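Local coordinates for protein hepatocyte growth factor-regulated tyrosine kinase substrate (Drosophila melanogaster, PDB 1DVP) that is essential for endosomal membrane invagination and formation of multivesicular bodies, binds ubiquitin and phosphoinositides, and promotes degradation of activated tyrosine kinase receptors, at residues Y61-L66 and Q104-L109; S92-T97 and T131-K136. One frame throughout, in Å; residues are numbered along the deposited sequence.

Interaction 1 (Y61-L66 and Q104-L109); sequences YSLLVL and QKMLEL
Leu63 packs against Lys105, Met106 and Leu109 inside the VHS domain, a right-handed superhelix of eight helices that forms the N-terminal part of this tandem VHS-FYVE piece. The contact joins helix 56-72 to helix 100-116. The two short segments run nearly parallel, at an angle of 15°, and their axes come within 10.2 Å of each other.

The apolar packing centres on Leu63, whose two methyl branches serve different partners. CB of Leu63 lies 3.9 Å from CG of Lys105, and CD1 rests on CB and CG of the lysine; the two side chains run antiparallel alongside one another. The other branch, CD2, approaches the sulfur SD of Met106 at 4.0 Å; here the methionine chain passes roughly perpendicular to the leucine. Beyond the contact Leu63 also touches Met51 of helix 40-51, while Met106 packs on Phe90 and Trp113, which places the leucine within a core shared by several helices.

The electrostatic part belongs to the far end of Lys105. Its chain leaves the backbone extended but bends at chi2 (62°), which lets the methylenes lie along Leu63 while the ammonium group is carried on to the carboxylates. NZ of Lys105 forms a salt bridge with OE1 of Glu108 at 2.8 Å, meeting that oxygen on its syn side, 24° out of the carboxylate plane. A second salt bridge runs from NZ to Glu67 of helix 56-72. One ammonium group thus links an acid from each helix.

Leu109 completes the contact one turn on from Lys105. Its CD1 methyl sits 4.2 Å from CB of Leu63 and comes closer still to the leucine's backbone, 3.7 Å from the carbonyl O of Leu63.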
loop_
_atom_site.group_PDB
_atom_site.type_symbol
_atom_site.label_atom_id
_atom_site.label_comp_id
_atom_site.label_asym_id
_atom_site.label_seq_id
_atom_site.Cartn_x
_atom_site.Cartn_y
_atom_site.Cartn_z
ATOM N N TYR A 61 -16.302 -27.990 -4.205
ATOM C CA TYR A 61 -15.043 -27.408 -3.787
ATOM C C TYR A 61 -13.937 -27.769 -4.792
ATOM O O TYR A 61 -13.119 -26.903 -5.135
ATOM C CB TYR A 61 -14.644 -27.889 -2.374
ATOM C CG TYR A 61 -15.209 -27.064 -1.229
ATOM C CD1 TYR A 61 -15.359 -25.675 -1.334
ATOM C CD2 TYR A 61 -15.557 -27.667 -0.030
ATOM C CE1 TYR A 61 -15.853 -24.912 -0.273
ATOM C CE2 TYR A 61 -16.050 -26.936 1.044
ATOM C CZ TYR A 61 -16.205 -25.558 0.927
ATOM O OH TYR A 61 -16.767 -24.854 1.988
ATOM N N SER A 62 -13.928 -29.018 -5.276
ATOM C CA SER A 62 -12.908 -29.436 -6.232
ATOM C C SER A 62 -13.038 -28.592 -7.502
ATOM O O SER A 62 -12.053 -28.362 -8.167
ATOM C CB SER A 62 -12.977 -30.956 -6.558
ATOM O OG SER A 62 -13.956 -31.272 -7.538
ATOM N N LEU A 63 -14.245 -28.111 -7.813
ATOM C CA LEU A 63 -14.443 -27.247 -8.975
ATOM C C LEU A 63 -13.775 -25.891 -8.715
ATOM O O LEU A 63 -13.255 -25.260 -9.635
ATOM C CB LEU A 63 -15.943 -27.049 -9.276
ATOM C CG LEU A 63 -16.615 -28.323 -9.803
ATOM C CD1 LEU A 63 -18.087 -28.096 -10.072
ATOM C CD2 LEU A 63 -15.904 -28.762 -11.096
ATOM N N LEU A 64 -13.826 -25.441 -7.460
ATOM C CA LEU A 64 -13.189 -24.196 -7.058
ATOM C C LEU A 64 -11.659 -24.387 -7.202
ATOM O O LEU A 64 -10.955 -23.497 -7.688
ATOM C CB LEU A 64 -13.553 -23.880 -5.600
ATOM C CG LEU A 64 -12.922 -22.601 -5.048
ATOM C CD1 LEU A 64 -13.275 -21.384 -5.930
ATOM C CD2 LEU A 64 -13.380 -22.384 -3.626
ATOM N N VAL A 65 -11.142 -25.547 -6.790
ATOM C CA VAL A 65 -9.712 -25.799 -6.921
ATOM C C VAL A 65 -9.353 -25.696 -8.409
ATOM O O VAL A 65 -8.357 -25.085 -8.792
ATOM C CB VAL A 65 -9.326 -27.213 -6.349
ATOM C CG1 VAL A 65 -7.859 -27.580 -6.699
ATOM C CG2 VAL A 65 -9.529 -27.209 -4.840
ATOM N N LEU A 66 -10.187 -26.297 -9.246
ATOM C CA LEU A 66 -9.976 -26.276 -10.688
ATOM C C LEU A 66 -9.982 -24.853 -11.257
ATOM O O LEU A 66 -9.138 -24.498 -12.056
ATOM C CB LEU A 66 -11.073 -27.109 -11.365
ATOM C CG LEU A 66 -10.701 -27.909 -12.632
ATOM C CD1 LEU A 66 -12.019 -28.166 -13.395
ATOM C CD2 LEU A 66 -9.660 -27.194 -13.524
ATOM N N GLN A 104 -24.432 -26.075 -11.607
ATOM C CA GLN A 104 -24.428 -24.624 -11.767
ATOM C C GLN A 104 -22.999 -24.077 -11.797
ATOM O O GLN A 104 -22.667 -23.215 -12.615
ATOM C CB GLN A 104 -25.195 -23.942 -10.630
ATOM C CG GLN A 104 -26.714 -23.958 -10.805
ATOM C CD GLN A 104 -27.114 -23.817 -12.261
ATOM O OE1 GLN A 104 -27.322 -24.809 -12.935
ATOM N NE2 GLN A 104 -27.196 -22.588 -12.754
ATOM N N LYS A 105 -22.155 -24.597 -10.916
ATOM C CA LYS A 105 -20.781 -24.124 -10.850
ATOM C C LYS A 105 -20.031 -24.488 -12.118
ATOM O O LYS A 105 -19.230 -23.701 -12.620
ATOM C CB LYS A 105 -20.072 -24.701 -9.610
ATOM C CG LYS A 105 -18.624 -24.228 -9.432
ATOM C CD LYS A 105 -18.511 -22.709 -9.241
ATOM C CE LYS A 105 -17.030 -22.278 -9.248
ATOM N NZ LYS A 105 -16.856 -20.837 -8.903
ATOM N N MET A 106 -20.301 -25.672 -12.652
ATOM C CA MET A 106 -19.619 -26.104 -13.870
ATOM C C MET A 106 -20.062 -25.268 -15.073
ATOM O O MET A 106 -19.250 -24.937 -15.949
ATOM C CB MET A 106 -19.884 -27.582 -14.135
ATOM C CG MET A 106 -19.042 -28.202 -15.245
ATOM S SD MET A 106 -17.228 -28.296 -14.893
ATOM C CE MET A 106 -16.700 -26.850 -15.733
ATOM N N LEU A 107 -21.352 -24.934 -15.108
ATOM C CA LEU A 107 -21.922 -24.143 -16.186
ATOM C C LEU A 107 -21.277 -22.767 -16.171
ATOM O O LEU A 107 -20.915 -22.231 -17.209
ATOM C CB LEU A 107 -23.444 -24.037 -16.021
ATOM C CG LEU A 107 -24.302 -24.758 -17.093
ATOM C CD1 LEU A 107 -23.485 -25.782 -17.888
ATOM C CD2 LEU A 107 -25.510 -25.414 -16.406
ATOM N N GLU A 108 -21.138 -22.200 -14.983
ATOM C CA GLU A 108 -20.483 -20.903 -14.816
ATOM C C GLU A 108 -19.014 -20.945 -15.313
ATOM O O GLU A 108 -18.585 -20.055 -16.039
ATOM C CB GLU A 108 -20.529 -20.510 -13.327
ATOM C CG GLU A 108 -19.633 -19.329 -12.892
ATOM C CD GLU A 108 -19.293 -19.406 -11.383
ATOM O OE1 GLU A 108 -18.097 -19.490 -11.034
ATOM O OE2 GLU A 108 -20.231 -19.409 -10.548
ATOM N N LEU A 109 -18.268 -21.985 -14.942
ATOM C CA LEU A 109 -16.858 -22.116 -15.323
ATOM C C LEU A 109 -16.714 -22.239 -16.834
ATOM O O LEU A 109 -15.872 -21.590 -17.442
ATOM C CB LEU A 109 -16.201 -23.324 -14.619
ATOM C CG LEU A 109 -16.103 -23.241 -13.070
ATOM C CD1 LEU A 109 -15.403 -24.469 -12.532
ATOM C CD2 LEU A 109 -15.345 -22.005 -12.623
#

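Interaction 2 (S92-T97 and T131-K136); sequences SFLEST and TILKAK
Glu95 and Leu133 bury the most surface where the end of helix 84-96 meets the end of helix 125-135, the last helix of the VHS superhelix. The CD2 methyl of Leu133 touches two neighbours on the other helix: it lies 3.6 Å from OE1 of Glu95 and 4.0 Å from CD2 of Leu94. The two leucines reach toward each other tip to tip. Leu94 adopts chi1 of 72°, CG lying between the backbone N and the carbonyl carbon, and both its methyls come near CD2 of Leu133. His138, in the loop that follows, packs against both leucines.

The carboxylate of Glu95 faces the aliphatic part of Lys136, which extends from just past the end of helix 125-135 to meet it. CE of Lys136 is 3.1 Å from OE1 of Glu95, close enough that the exact placing of this exposed lysine is doubtful. The ammonium group stays farther off, NZ of Lys136 being 4.1 Å from OE2 of Glu95. The carboxylate's stronger partner is His138, which makes a hydrogen bond with OE1. Were Glu95 replaced by an alanine, His138 would probably lose its carboxylate mate, Lys136 its nearby negative charge, and the methyl of Leu133 part of its cover.

The chemistry is therefore layered: leucine methyls form the buried side, and at its border the acid, held by His138, probably still feels the nearby lysine charge, though too far for a salt bridge.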
loop_
_atom_site.group_PDB
_atom_site.type_symbol
_atom_site.label_atom_id
_atom_site.label_comp_id
_atom_site.label_asym_id
_atom_site.label_seq_id
_atom_site.Cartn_x
_atom_site.Cartn_y
_atom_site.Cartn_z
ATOM N N SER A 92 -20.731 -33.958 -19.861
ATOM C CA SER A 92 -21.475 -35.084 -19.318
ATOM C C SER A 92 -21.512 -35.012 -17.816
ATOM O O SER A 92 -22.504 -35.383 -17.199
ATOM C CB SER A 92 -20.882 -36.423 -19.758
ATOM O OG SER A 92 -19.504 -36.318 -20.074
ATOM N N PHE A 93 -20.430 -34.511 -17.234
ATOM C CA PHE A 93 -20.331 -34.381 -15.795
ATOM C C PHE A 93 -21.456 -33.519 -15.244
ATOM O O PHE A 93 -22.193 -33.942 -14.359
ATOM C CB PHE A 93 -18.973 -33.768 -15.424
ATOM C CG PHE A 93 -18.833 -33.429 -13.961
ATOM C CD1 PHE A 93 -18.542 -34.417 -13.017
ATOM C CD2 PHE A 93 -19.000 -32.118 -13.523
ATOM C CE1 PHE A 93 -18.417 -34.103 -11.664
ATOM C CE2 PHE A 93 -18.879 -31.799 -12.170
ATOM C CZ PHE A 93 -18.586 -32.797 -11.246
ATOM N N LEU A 94 -21.589 -32.305 -15.761
ATOM C CA LEU A 94 -22.604 -31.402 -15.254
ATOM C C LEU A 94 -24.009 -31.890 -15.583
ATOM O O LEU A 94 -24.966 -31.589 -14.877
ATOM C CB LEU A 94 -22.399 -30.001 -15.828
ATOM C CG LEU A 94 -22.737 -29.807 -17.309
ATOM C CD1 LEU A 94 -24.226 -29.488 -17.487
ATOM C CD2 LEU A 94 -21.899 -28.674 -17.850
ATOM N N GLU A 95 -24.127 -32.659 -16.651
ATOM C CA GLU A 95 -25.423 -33.144 -17.065
ATOM C C GLU A 95 -25.937 -34.320 -16.241
ATOM O O GLU A 95 -27.142 -34.528 -16.147
ATOM C CB GLU A 95 -25.360 -33.515 -18.538
ATOM C CG GLU A 95 -26.573 -33.062 -19.306
ATOM C CD GLU A 95 -26.230 -32.712 -20.724
ATOM O OE1 GLU A 95 -25.621 -31.632 -20.944
ATOM O OE2 GLU A 95 -26.559 -33.524 -21.615
ATOM N N SER A 96 -25.030 -35.076 -15.630
ATOM C CA SER A 96 -25.441 -36.223 -14.846
ATOM C C SER A 96 -25.212 -36.151 -13.338
ATOM O O SER A 96 -25.534 -37.097 -12.641
ATOM C CB SER A 96 -24.786 -37.499 -15.398
ATOM O OG SER A 96 -23.397 -37.535 -15.128
ATOM N N THR A 97 -24.671 -35.049 -12.822
ATOM C CA THR A 97 -24.439 -34.955 -11.379
ATOM C C THR A 97 -25.741 -34.768 -10.605
ATOM O O THR A 97 -26.600 -33.967 -10.986
ATOM C CB THR A 97 -23.496 -33.769 -11.007
ATOM O OG1 THR A 97 -23.205 -33.807 -9.603
ATOM C CG2 THR A 97 -24.160 -32.448 -11.330
ATOM N N THR A 131 -21.793 -23.790 -26.807
ATOM C CA THR A 131 -22.722 -23.710 -27.930
ATOM C C THR A 131 -23.729 -24.846 -27.774
ATOM O O THR A 131 -24.937 -24.639 -27.700
ATOM C CB THR A 131 -21.978 -23.896 -29.275
ATOM O OG1 THR A 131 -20.804 -23.076 -29.299
ATOM C CG2 THR A 131 -22.871 -23.497 -30.423
ATOM N N ILE A 132 -23.191 -26.052 -27.699
ATOM C CA ILE A 132 -23.974 -27.260 -27.556
ATOM C C ILE A 132 -24.835 -27.302 -26.294
ATOM O O ILE A 132 -25.944 -27.815 -26.313
ATOM C CB ILE A 132 -23.048 -28.469 -27.551
ATOM C CG1 ILE A 132 -22.210 -28.467 -28.832
ATOM C CG2 ILE A 132 -23.856 -29.729 -27.392
ATOM C CD1 ILE A 132 -21.294 -29.668 -28.995
ATOM N N LEU A 133 -24.308 -26.781 -25.191
ATOM C CA LEU A 133 -25.041 -26.764 -23.933
ATOM C C LEU A 133 -26.125 -25.695 -23.984
ATOM O O LEU A 133 -27.204 -25.877 -23.425
ATOM C CB LEU A 133 -24.080 -26.503 -22.757
ATOM C CG LEU A 133 -23.090 -27.617 -22.381
ATOM C CD1 LEU A 133 -21.866 -27.011 -21.727
ATOM C CD2 LEU A 133 -23.754 -28.625 -21.447
ATOM N N LYS A 134 -25.838 -24.572 -24.638
ATOM C CA LYS A 134 -26.833 -23.503 -24.743
ATOM C C LYS A 134 -27.852 -23.911 -25.798
ATOM O O LYS A 134 -28.985 -23.425 -25.812
ATOM C CB LYS A 134 -26.184 -22.157 -25.116
ATOM C CG LYS A 134 -25.787 -21.298 -23.915
ATOM C CD LYS A 134 -25.175 -19.955 -24.320
ATOM C CE LYS A 134 -26.215 -18.903 -24.717
ATOM N NZ LYS A 134 -26.819 -18.207 -23.535
ATOM N N ALA A 135 -27.434 -24.830 -26.662
ATOM C CA ALA A 135 -28.285 -25.350 -27.721
ATOM C C ALA A 135 -29.078 -26.556 -27.217
ATOM O O ALA A 135 -30.164 -26.837 -27.708
ATOM C CB ALA A 135 -27.430 -25.744 -28.926
ATOM N N LYS A 136 -28.531 -27.255 -26.229
ATOM C CA LYS A 136 -29.180 -28.432 -25.646
ATOM C C LYS A 136 -30.259 -28.074 -24.609
ATOM O O LYS A 136 -30.890 -28.957 -24.031
ATOM C CB LYS A 136 -28.126 -29.325 -24.989
ATOM C CG LYS A 136 -28.667 -30.596 -24.383
ATOM C CD LYS A 136 -27.677 -31.198 -23.405
ATOM C CE LYS A 136 -26.261 -31.194 -23.952
ATOM N NZ LYS A 136 -26.195 -31.741 -25.339
#

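How the interactions relate
From the N terminus, the chain passes through the four segments in the order 61-66, 92-97, 104-109 and 131-136, so the two contacts cross rather than nest. Interaction 1 closes a 37-residue span that includes helices 74-81 and 84-96; interaction 2 opens within that span and closes across helix 100-116. Their centres lie about 14 Å apart, joined by packing between helices 84-96 and 100-116, where CG of Met106 lies 3.9 Å from CB of Leu94. Interaction 1 ties helix 56-72 to helix 100-116; interaction 2 ties helix 84-96 to the last VHS helix, 125-135. Both lie in the VHS domain, away from the zinc sites of the FYVE finger.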